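Local atomic coordinates of Exo-1,5-alpha-L-arabinofuranobiosidase (Gibberella zeae, PDB entry 2YDT), a protein that probably hydrolyses alpha-1,5-linked L-arabinan as a glycosidase, releasing arabinobiose from chain ends, and here holds an iminosugar inhibitor. Residues Leu106-Ser111 against Thr119-Tyr124; Thr152-Pro157 against Tyr170-Asp175; Asp199-Ala204 against Tyr223-Glu228. All coordinates share one frame; numbering follows the deposited sequence.

Contact 1: Leu106-Ser111 against Thr119-Tyr124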
loop_
_atom_site.group_PDB
_atom_site.type_symbol
_atom_site.label_atom_id
_atom_site.label_comp_id
_atom_site.label_asym_id
_atom_site.label_seq_id
_atom_site.Cartn_x
_atom_site.Cartn_y
_atom_site.Cartn_z
ATOM N N LEU A 106 2.817 -4.274 13.136
ATOM C CA LEU A 106 3.991 -3.807 12.467
ATOM C C LEU A 106 3.670 -2.506 11.696
ATOM O O LEU A 106 2.585 -2.309 11.154
ATOM C CB LEU A 106 4.515 -4.837 11.482
ATOM C CG LEU A 106 4.886 -6.212 12.019
ATOM C CD1 LEU A 106 5.558 -7.075 10.918
ATOM C CD2 LEU A 106 5.760 -6.100 13.260
ATOM N N CYS A 107 4.657 -1.628 11.684
ATOM C CA CYS A 107 4.674 -0.458 10.786
ATOM C C CYS A 107 5.978 -0.532 10.029
ATOM O O CYS A 107 7.063 -0.420 10.630
ATOM C CB CYS A 107 4.585 0.844 11.577
ATOM S SG CYS A 107 4.407 2.302 10.432
ATOM N N SER A 108 5.915 -0.768 8.717
ATOM C CA SER A 108 7.071 -0.661 7.879
ATOM C C SER A 108 7.007 0.651 7.121
ATOM O O SER A 108 5.966 1.235 7.002
ATOM C CB SER A 108 7.133 -1.870 6.922
ATOM O OG SER A 108 8.324 -1.867 6.164
ATOM N N GLY A 109 8.140 1.134 6.656
ATOM C CA GLY A 109 8.229 2.384 5.926
ATOM C C GLY A 109 9.675 2.702 5.649
ATOM O O GLY A 109 10.570 1.931 6.041
ATOM N N SER A 110 9.912 3.825 4.978
ATOM C CA SER A 110 11.238 4.178 4.542
ATOM C C SER A 110 11.799 5.356 5.345
ATOM O O SER A 110 11.202 6.437 5.380
ATOM C CB SER A 110 11.219 4.479 3.060
ATOM O OG SER A 110 12.551 4.664 2.610
ATOM N N SER A 111 12.942 5.095 5.988
ATOM C CA SER A 111 13.716 6.119 6.677
ATOM C C SER A 111 14.652 6.772 5.665
ATOM O O SER A 111 15.346 6.073 4.924
ATOM C CB SER A 111 14.486 5.453 7.844
ATOM O OG SER A 111 15.239 6.451 8.554
ATOM N N THR A 119 17.738 5.686 1.036
ATOM C CA THR A 119 16.461 5.052 1.372
ATOM C C THR A 119 16.708 3.810 2.202
ATOM O O THR A 119 17.637 3.067 1.949
ATOM C CB THR A 119 15.649 4.718 0.103
ATOM O OG1 THR A 119 16.526 4.129 -0.867
ATOM C CG2 THR A 119 15.040 5.972 -0.533
ATOM N N LEU A 120 15.893 3.605 3.227
ATOM C CA LEU A 120 16.069 2.482 4.114
ATOM C C LEU A 120 14.717 1.980 4.635
ATOM O O LEU A 120 14.094 2.617 5.501
ATOM C CB LEU A 120 17.021 2.881 5.248
ATOM C CG LEU A 120 17.382 1.867 6.336
ATOM C CD1 LEU A 120 17.797 0.497 5.781
ATOM C CD2 LEU A 120 18.465 2.486 7.244
ATOM N N ILE A 121 14.288 0.829 4.105
ATOM C CA ILE A 121 13.065 0.209 4.537
ATOM C C ILE A 121 13.319 -0.447 5.908
ATOM O O ILE A 121 14.191 -1.307 6.045
ATOM C CB ILE A 121 12.489 -0.800 3.488
ATOM C CG1 ILE A 121 12.029 -0.032 2.233
ATOM C CG2 ILE A 121 11.353 -1.583 4.106
ATOM C CD1 ILE A 121 11.685 -0.940 1.015
ATOM N N GLU A 122 12.481 -0.068 6.887
ATOM C CA GLU A 122 12.556 -0.470 8.296
ATOM C C GLU A 122 11.315 -1.214 8.679
ATOM O O GLU A 122 10.262 -1.038 8.064
ATOM C CB GLU A 122 12.592 0.777 9.210
ATOM C CG GLU A 122 13.641 1.843 8.862
ATOM C CD GLU A 122 15.024 1.424 9.276
ATOM O OE1 GLU A 122 15.407 0.292 8.927
ATOM O OE2 GLU A 122 15.737 2.226 9.929
ATOM N N VAL A 123 11.414 -2.052 9.706
ATOM C CA VAL A 123 10.233 -2.563 10.416
ATOM C C VAL A 123 10.278 -2.119 11.874
ATOM O O VAL A 123 11.280 -2.347 12.545
ATOM C CB VAL A 123 10.070 -4.111 10.326
ATOM C CG1 VAL A 123 8.909 -4.646 11.167
ATOM C CG2 VAL A 123 9.906 -4.516 8.874
ATOM N N TYR A 124 9.178 -1.528 12.332
ATOM C CA TYR A 124 8.909 -1.176 13.739
ATOM C C TYR A 124 7.709 -2.008 14.195
ATOM O O TYR A 124 6.852 -2.416 13.390
ATOM C CB TYR A 124 8.594 0.344 13.886
ATOM C CG TYR A 124 9.835 1.192 13.889
ATOM C CD1 TYR A 124 10.542 1.419 12.722
ATOM C CD2 TYR A 124 10.359 1.710 15.080
ATOM C CE1 TYR A 124 11.748 2.161 12.735
ATOM C CE2 TYR A 124 11.509 2.428 15.104
ATOM C CZ TYR A 124 12.220 2.666 13.958
ATOM O OH TYR A 124 13.415 3.376 14.016
#
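S108 sends its hydroxyl across to the backbone of the partner strand: OG donates to E122 O at 2.8 Å, and the same oxygen takes a weak bond from G109 N. With OG opposite its own backbone N (chi1 -175°), the hydroxyl swings over to that carbonyl, meeting it 28° out of its plane. Regular antiparallel pairing runs on both sides. C107 N bonds to Y124 O and Y124 N to C107 O, both at 2.9 Å; E122 N reaches G109 O at 2.9 Å, and S111 N reaches L120 O at 2.8 Å. Beyond the backbone, V123 CG1 lies 4.1 Å from L106 CD2, the two side chains crossing at a slant, and I121 CG2 touches S108 OG at 3.7 Å. On the face shared with C107, E122 CG, anti to the carbonyl carbon (chi1 -51°), rests 3.8 Å from S111 CB; the polar ends turn to H138 and N80 for E122, G83 and N80 for S111. These are the two middle strands of a four-stranded propeller blade, between strands 87-92 and 134-142, and L106, S108, I121 and V123 pack against strands 154-162 and 165-172 of the next blade.

Contact 2: Thr152-Pro157 against Tyr170-Asp175; sequences TPVWEP and YSDQRD. With EDG (1,4-dideoxy-1,4-imino-L-arabinitol), chain B; SO4 (sulfate ion), chain E.
E156 OE1 is gripped twice: the iminosugar EDG donates to it through O2' at 2.6 Å, and S171 OG at 2.8 Å, arriving nearly along the C-O axis. Placed anti to its carbonyl carbon (chi1 -52°), S171 OG faces the glutamate, and its bond with M212 N helps to hold it there. E156 OE2 lies 2.8 Å from EDG N4'. W155 pairs with S171 through backbone bonds in both directions and makes the adjoining wall. Its ring is sandwiched, with EDG C5' 3.5 Å above the centre of one face and P153 CB toward the rim of the other. Q173 fixes its rotation from the edge: W155 NE1 donates to Q173 OE1 at 3.0 Å, 4° out of the ring plane; Q173 NE2 binds N148 O and OE1 also receives R209. On the hairpin's other side D172 and R174 form a side-on salt bridge, R174 NE to D172 OD1 at 2.8 Å. R174 N reaches that oxygen from the opposite face of the carboxylate, an Asx turn. V154 CG1 covers one guanidinium face, 3.5 Å above its plane. Polarity is thus divided: W155, E156, S171 and Q173 meet the iminosugar; D172 and R174 close the turn on the opposite face.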
loop_
_atom_site.group_PDB
_atom_site.type_symbol
_atom_site.label_atom_id
_atom_site.label_comp_id
_atom_site.label_asym_id
_atom_site.label_seq_id
_atom_site.Cartn_x
_atom_site.Cartn_y
_atom_site.Cartn_z
ATOM N N THR A 152 19.485 4.401 -7.326
ATOM C CA THR A 152 19.315 3.089 -6.708
ATOM C C THR A 152 18.377 3.018 -5.460
ATOM O O THR A 152 18.595 2.161 -4.579
ATOM C CB THR A 152 20.680 2.511 -6.308
ATOM O OG1 THR A 152 21.312 3.358 -5.350
ATOM C CG2 THR A 152 21.594 2.387 -7.519
ATOM N N PRO A 153 17.312 3.832 -5.389
ATOM C CA PRO A 153 16.463 3.707 -4.194
ATOM C C PRO A 153 15.617 2.443 -4.101
ATOM O O PRO A 153 15.376 1.756 -5.094
ATOM C CB PRO A 153 15.556 4.939 -4.268
ATOM C CG PRO A 153 15.439 5.198 -5.747
ATOM C CD PRO A 153 16.823 4.885 -6.284
ATOM N N VAL A 154 15.135 2.199 -2.894
ATOM C CA VAL A 154 14.084 1.236 -2.630
ATOM C C VAL A 154 12.870 1.972 -2.092
ATOM O O VAL A 154 12.992 3.066 -1.501
ATOM C CB VAL A 154 14.571 0.142 -1.636
ATOM C CG1 VAL A 154 15.725 -0.673 -2.282
ATOM C CG2 VAL A 154 15.007 0.741 -0.283
ATOM N N TRP A 155 11.695 1.364 -2.258
ATOM C CA TRP A 155 10.443 2.041 -1.912
ATOM C C TRP A 155 9.316 1.081 -1.581
ATOM O O TRP A 155 9.288 -0.062 -2.026
ATOM C CB TRP A 155 9.889 2.841 -3.083
ATOM C CG TRP A 155 10.822 3.549 -4.064
ATOM C CD1 TRP A 155 11.350 3.022 -5.240
ATOM C CD2 TRP A 155 11.158 4.934 -4.073
ATOM N NE1 TRP A 155 12.018 3.999 -5.921
ATOM C CE2 TRP A 155 11.896 5.185 -5.251
ATOM C CE3 TRP A 155 10.917 5.990 -3.191
ATOM C CZ2 TRP A 155 12.333 6.492 -5.596
ATOM C CZ3 TRP A 155 11.381 7.254 -3.498
ATOM C CH2 TRP A 155 12.091 7.499 -4.686
ATOM N N GLU A 156 8.333 1.601 -0.869
ATOM C CA GLU A 156 6.948 1.070 -0.920
ATOM C C GLU A 156 6.745 -0.346 -0.387
ATOM O O GLU A 156 6.239 -1.230 -1.126
ATOM C CB GLU A 156 6.374 1.195 -2.361
ATOM C CG GLU A 156 6.233 2.678 -2.793
ATOM C CD GLU A 156 6.485 3.000 -4.272
ATOM O OE1 GLU A 156 6.865 2.122 -5.064
ATOM O OE2 GLU A 156 6.274 4.196 -4.615
ATOM N N PRO A 157 7.082 -0.576 0.892
ATOM C CA PRO A 157 6.863 -1.916 1.463
ATOM C C PRO A 157 5.415 -2.360 1.556
ATOM O O PRO A 157 4.517 -1.568 1.875
ATOM C CB PRO A 157 7.465 -1.822 2.867
ATOM C CG PRO A 157 7.312 -0.333 3.212
ATOM C CD PRO A 157 7.582 0.381 1.899
ATOM N N TYR A 170 8.501 -5.043 -2.165
ATOM C CA TYR A 170 8.791 -3.653 -2.394
ATOM C C TYR A 170 9.281 -3.360 -3.820
ATOM O O TYR A 170 9.354 -4.285 -4.654
ATOM C CB TYR A 170 9.784 -3.162 -1.327
ATOM C CG TYR A 170 11.130 -3.876 -1.259
ATOM C CD1 TYR A 170 12.271 -3.322 -1.840
ATOM C CD2 TYR A 170 11.277 -5.067 -0.546
ATOM C CE1 TYR A 170 13.510 -3.898 -1.702
ATOM C CE2 TYR A 170 12.534 -5.677 -0.429
ATOM C CZ TYR A 170 13.640 -5.084 -1.018
ATOM O OH TYR A 170 14.910 -5.665 -0.899
ATOM N N SER A 171 9.537 -2.083 -4.090
ATOM C CA SER A 171 10.044 -1.543 -5.354
ATOM C C SER A 171 11.540 -1.294 -5.237
ATOM O O SER A 171 11.998 -0.747 -4.232
ATOM C CB SER A 171 9.334 -0.225 -5.697
ATOM O OG SER A 171 7.912 -0.361 -5.653
ATOM N N ASP A 172 12.311 -1.643 -6.279
ATOM C CA ASP A 172 13.781 -1.729 -6.154
ATOM C C ASP A 172 14.425 -1.186 -7.402
ATOM O O ASP A 172 14.270 -1.777 -8.507
ATOM C CB ASP A 172 14.139 -3.181 -5.932
ATOM C CG ASP A 172 15.604 -3.427 -5.581
ATOM O OD1 ASP A 172 16.386 -2.460 -5.534
ATOM O OD2 ASP A 172 15.918 -4.614 -5.310
ATOM N N GLN A 173 15.221 -0.126 -7.235
ATOM C CA GLN A 173 15.989 0.450 -8.348
ATOM C C GLN A 173 17.463 0.067 -8.309
ATOM O O GLN A 173 18.237 0.597 -9.093
ATOM C CB GLN A 173 15.896 2.009 -8.370
ATOM C CG GLN A 173 14.482 2.522 -8.643
ATOM C CD GLN A 173 14.350 4.010 -8.965
ATOM O OE1 GLN A 173 13.363 4.620 -8.538
ATOM N NE2 GLN A 173 15.309 4.595 -9.742
ATOM N N ARG A 174 17.858 -0.872 -7.467
ATOM C CA ARG A 174 19.296 -1.166 -7.274
ATOM C C ARG A 174 19.928 -1.934 -8.447
ATOM O O ARG A 174 21.156 -1.922 -8.562
ATOM C CB ARG A 174 19.516 -1.893 -5.951
ATOM C CG ARG A 174 19.255 -0.982 -4.735
ATOM C CD ARG A 174 19.246 -1.742 -3.415
ATOM N NE ARG A 174 18.223 -2.778 -3.412
ATOM C CZ ARG A 174 17.932 -3.583 -2.387
ATOM N NH1 ARG A 174 18.503 -3.437 -1.189
ATOM N NH2 ARG A 174 17.024 -4.528 -2.565
ATOM N N ASP A 175 19.125 -2.577 -9.298
ATOM C CA ASP A 175 19.644 -3.271 -10.513
ATOM C C ASP A 175 19.655 -2.219 -11.639
ATOM O O ASP A 175 18.971 -2.340 -12.648
ATOM C CB ASP A 175 18.713 -4.474 -10.787
ATOM C CG ASP A 175 19.265 -5.498 -11.734
ATOM O OD1 ASP A 175 18.497 -6.485 -11.963
ATOM O OD2 ASP A 175 20.423 -5.363 -12.202
HETATM O "O2'" EDG B . 7.146 2.548 -7.652
HETATM C "C2'" EDG B . 7.430 3.904 -8.100
HETATM C "C1'" EDG B . 6.172 4.745 -8.007
HETATM N "N4'" EDG B . 6.444 5.731 -6.953
HETATM C "C3'" EDG B . 8.494 4.612 -7.251
HETATM O "O3'" EDG B . 9.770 4.767 -7.911
HETATM C "C4'" EDG B . 7.879 5.995 -6.966
HETATM C "C5'" EDG B . 8.365 6.680 -5.718
HETATM O "O5'" EDG B . 7.908 8.023 -5.770
HETATM S S SO4 E . 22.395 6.509 -5.972
HETATM O O1 SO4 E . 22.820 6.870 -4.619
HETATM O O2 SO4 E . 22.893 5.189 -6.294
HETATM O O3 SO4 E . 20.949 6.589 -6.049
HETATM O O4 SO4 E . 23.015 7.441 -6.950
#

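Contact 3: Asp199-Ala204 against Tyr223-Glu228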
loop_
_atom_site.group_PDB
_atom_site.type_symbol
_atom_site.label_atom_id
_atom_site.label_comp_id
_atom_site.label_asym_id
_atom_site.label_seq_id
_atom_site.Cartn_x
_atom_site.Cartn_y
_atom_site.Cartn_z
ATOM N N ASP A 199 13.301 -11.698 -7.042
ATOM C CA ASP A 199 12.556 -10.881 -8.013
ATOM C C ASP A 199 11.116 -11.364 -8.146
ATOM O O ASP A 199 10.850 -12.594 -8.204
ATOM C CB ASP A 199 13.226 -10.932 -9.371
ATOM C CG ASP A 199 14.562 -10.186 -9.406
ATOM O OD1 ASP A 199 14.898 -9.443 -8.459
ATOM O OD2 ASP A 199 15.370 -10.460 -10.329
ATOM N N ASP A 200 10.182 -10.398 -8.184
ATOM C CA ASP A 200 8.757 -10.646 -8.314
ATOM C C ASP A 200 8.212 -10.303 -9.710
ATOM O O ASP A 200 7.241 -10.927 -10.148
ATOM C CB ASP A 200 7.958 -9.853 -7.278
ATOM C CG ASP A 200 8.212 -10.303 -5.862
ATOM O OD1 ASP A 200 8.375 -11.516 -5.640
ATOM O OD2 ASP A 200 8.252 -9.399 -4.979
ATOM N N THR A 201 8.765 -9.263 -10.334
ATOM C CA THR A 201 8.291 -8.772 -11.627
ATOM C C THR A 201 9.361 -7.838 -12.154
ATOM O O THR A 201 9.830 -6.944 -11.456
ATOM C CB THR A 201 6.912 -8.035 -11.515
ATOM O OG1 THR A 201 5.852 -8.992 -11.518
ATOM C CG2 THR A 201 6.686 -7.063 -12.672
ATOM N N LYS A 202 9.782 -8.074 -13.392
ATOM C CA LYS A 202 10.762 -7.238 -14.053
ATOM C C LYS A 202 10.588 -7.353 -15.558
ATOM O O LYS A 202 10.087 -8.349 -16.055
ATOM C CB LYS A 202 12.189 -7.621 -13.683
ATOM C CG LYS A 202 12.608 -9.019 -14.071
ATOM C CD LYS A 202 13.913 -9.380 -13.361
ATOM C CE LYS A 202 14.352 -10.788 -13.693
ATOM N NZ LYS A 202 15.574 -11.102 -12.915
ATOM N N TYR A 203 11.009 -6.321 -16.270
ATOM C CA TYR A 203 10.799 -6.205 -17.709
ATOM C C TYR A 203 12.107 -5.908 -18.447
ATOM O O TYR A 203 12.904 -5.125 -18.024
ATOM C CB TYR A 203 9.732 -5.146 -17.991
ATOM C CG TYR A 203 8.358 -5.616 -17.588
ATOM C CD1 TYR A 203 7.607 -6.473 -18.385
ATOM C CD2 TYR A 203 7.812 -5.279 -16.351
ATOM C CE1 TYR A 203 6.384 -6.921 -17.997
ATOM C CE2 TYR A 203 6.595 -5.739 -15.953
ATOM C CZ TYR A 203 5.848 -6.567 -16.779
ATOM O OH TYR A 203 4.631 -7.068 -16.393
ATOM N N ALA A 204 12.292 -6.574 -19.581
ATOM C CA ALA A 204 13.480 -6.459 -20.418
ATOM C C ALA A 204 13.756 -5.053 -20.950
ATOM O O ALA A 204 14.931 -4.669 -21.122
ATOM C CB ALA A 204 13.333 -7.444 -21.625
ATOM N N TYR A 223 -3.221 -16.275 -4.992
ATOM C CA TYR A 223 -2.971 -14.910 -4.573
ATOM C C TYR A 223 -2.946 -14.023 -5.785
ATOM O O TYR A 223 -2.482 -14.464 -6.853
ATOM C CB TYR A 223 -1.620 -14.793 -3.877
ATOM C CG TYR A 223 -1.569 -15.478 -2.554
ATOM C CD1 TYR A 223 -1.760 -14.768 -1.363
ATOM C CD2 TYR A 223 -1.353 -16.832 -2.480
ATOM C CE1 TYR A 223 -1.683 -15.398 -0.136
ATOM C CE2 TYR A 223 -1.299 -17.488 -1.242
ATOM C CZ TYR A 223 -1.483 -16.773 -0.096
ATOM O OH TYR A 223 -1.425 -17.438 1.104
ATOM N N ILE A 224 -3.472 -12.805 -5.637
ATOM C CA ILE A 224 -3.380 -11.790 -6.692
ATOM C C ILE A 224 -2.368 -10.715 -6.280
ATOM O O ILE A 224 -2.450 -10.167 -5.191
ATOM C CB ILE A 224 -4.760 -11.190 -7.037
ATOM C CG1 ILE A 224 -4.650 -10.259 -8.251
ATOM C CG2 ILE A 224 -5.425 -10.518 -5.794
ATOM C CD1 ILE A 224 -6.013 -9.708 -8.766
ATOM N N TYR A 225 -1.446 -10.458 -7.198
ATOM C CA TYR A 225 -0.370 -9.472 -7.068
ATOM C C TYR A 225 -0.674 -8.339 -8.014
ATOM O O TYR A 225 -0.719 -8.561 -9.231
ATOM C CB TYR A 225 0.921 -10.157 -7.470
ATOM C CG TYR A 225 2.208 -9.347 -7.412
ATOM C CD1 TYR A 225 2.832 -9.156 -6.198
ATOM C CD2 TYR A 225 2.776 -8.819 -8.538
ATOM C CE1 TYR A 225 4.035 -8.429 -6.114
ATOM C CE2 TYR A 225 3.986 -8.105 -8.493
ATOM C CZ TYR A 225 4.598 -7.921 -7.259
ATOM O OH TYR A 225 5.777 -7.212 -7.217
ATOM N N VAL A 226 -0.771 -7.111 -7.486
ATOM C CA VAL A 226 -1.176 -5.953 -8.253
ATOM C C VAL A 226 -0.092 -4.890 -8.210
ATOM O O VAL A 226 0.588 -4.715 -7.168
ATOM C CB VAL A 226 -2.537 -5.411 -7.721
ATOM C CG1 VAL A 226 -2.965 -4.139 -8.468
ATOM C CG2 VAL A 226 -3.639 -6.535 -7.878
ATOM N N TYR A 227 0.093 -4.193 -9.328
ATOM C CA TYR A 227 1.125 -3.192 -9.455
ATOM C C TYR A 227 0.822 -2.210 -10.550
ATOM O O TYR A 227 -0.023 -2.494 -11.398
ATOM C CB TYR A 227 2.518 -3.793 -9.690
ATOM C CG TYR A 227 2.653 -4.720 -10.881
ATOM C CD1 TYR A 227 3.228 -4.299 -12.066
ATOM C CD2 TYR A 227 2.197 -6.010 -10.817
ATOM C CE1 TYR A 227 3.335 -5.176 -13.176
ATOM C CE2 TYR A 227 2.292 -6.867 -11.914
ATOM C CZ TYR A 227 2.898 -6.459 -13.059
ATOM O OH TYR A 227 3.011 -7.318 -14.133
ATOM N N GLU A 228 1.510 -1.070 -10.523
ATOM C CA GLU A 228 1.477 -0.166 -11.706
ATOM C C GLU A 228 2.640 -0.545 -12.625
ATOM O O GLU A 228 3.796 -0.674 -12.199
ATOM C CB GLU A 228 1.500 1.309 -11.299
ATOM C CG GLU A 228 2.814 1.796 -10.677
ATOM C CD GLU A 228 2.880 3.339 -10.472
ATOM O OE1 GLU A 228 1.805 3.997 -10.539
ATOM O OE2 GLU A 228 3.989 3.878 -10.258
HETATM O O HOH W 1 7.231 -6.883 -5.021
#
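Y203 and Y227 come at each other from opposite directions and meet hydroxyl to hydroxyl, OH to OH at 2.8 Å, each oxygen lying in the plane of the other's ring at its edge. R248 bonds to both hydroxyls and H261 to that of Y203, so the pair sits in a dense polar cluster. Beside it T201 CG2 approaches the Y227 ring obliquely, 4.2 Å from the ring centroid and 29° off the normal, an off-centre CH-pi contact. T201 OG1 meanwhile turns back to its own chain, donating to D200 O at 2.7 Å from above the carbonyl plane, and brushes Y225 CE2 at 3.7 Å. Y227 can present its ring this way because CG stands between the backbone N and the carbonyl carbon (chi1 56°), whereas Y225 extends with CG opposite N.

The two strands belong to neighbouring blades of a six-bladed propeller: 198-201 is the outermost strand of one, 223-230 the second strand of the next. Their axes pass 9.7 Å apart at 73°, so side chains and one water, with no backbone pairing, bridge the gap. D200 and T201 both face L183 in a classic beta bulge, which is how two successive residues can both point at the tyrosines.

Toward D200 the fit is looser. D200 CB touches Y225 OH at 3.4 Å, but the carboxylate meets the phenol only through a water, which sits 2.7 Å from D200 OD2 and lies in the Y225 ring plane, 2.7 Å from Y225 OH. H185 holds the other carboxylate oxygen. Farther out, at the partly exposed margin, K202, in the loop after the strand, stretches its extended chain alongside to salt-bridge D199, which K182 also reaches.

Overall arrangement
Contacts 1 and 2 are each hairpins within single blades of the propeller, next to one another round the ring; they join where T119 OG1 meets V154 N at 3.1 Å, a probable hydrogen bond, and where I121 packs on Y170. Contact 3 instead bridges two blades, starting from the same sheet as contact 2, whose nearest atoms are about 5 Å away. All three are largely buried, yet contact 1 is wholly so, whereas contacts 2 and 3 have partly exposed ends. Backbone pairing dominates contact 1, ligand-facing polar groups mark contact 2, and contact 3 relies on tyrosine hydroxyls and a water, while E228, at the end of 223-228, touches the inhibitor.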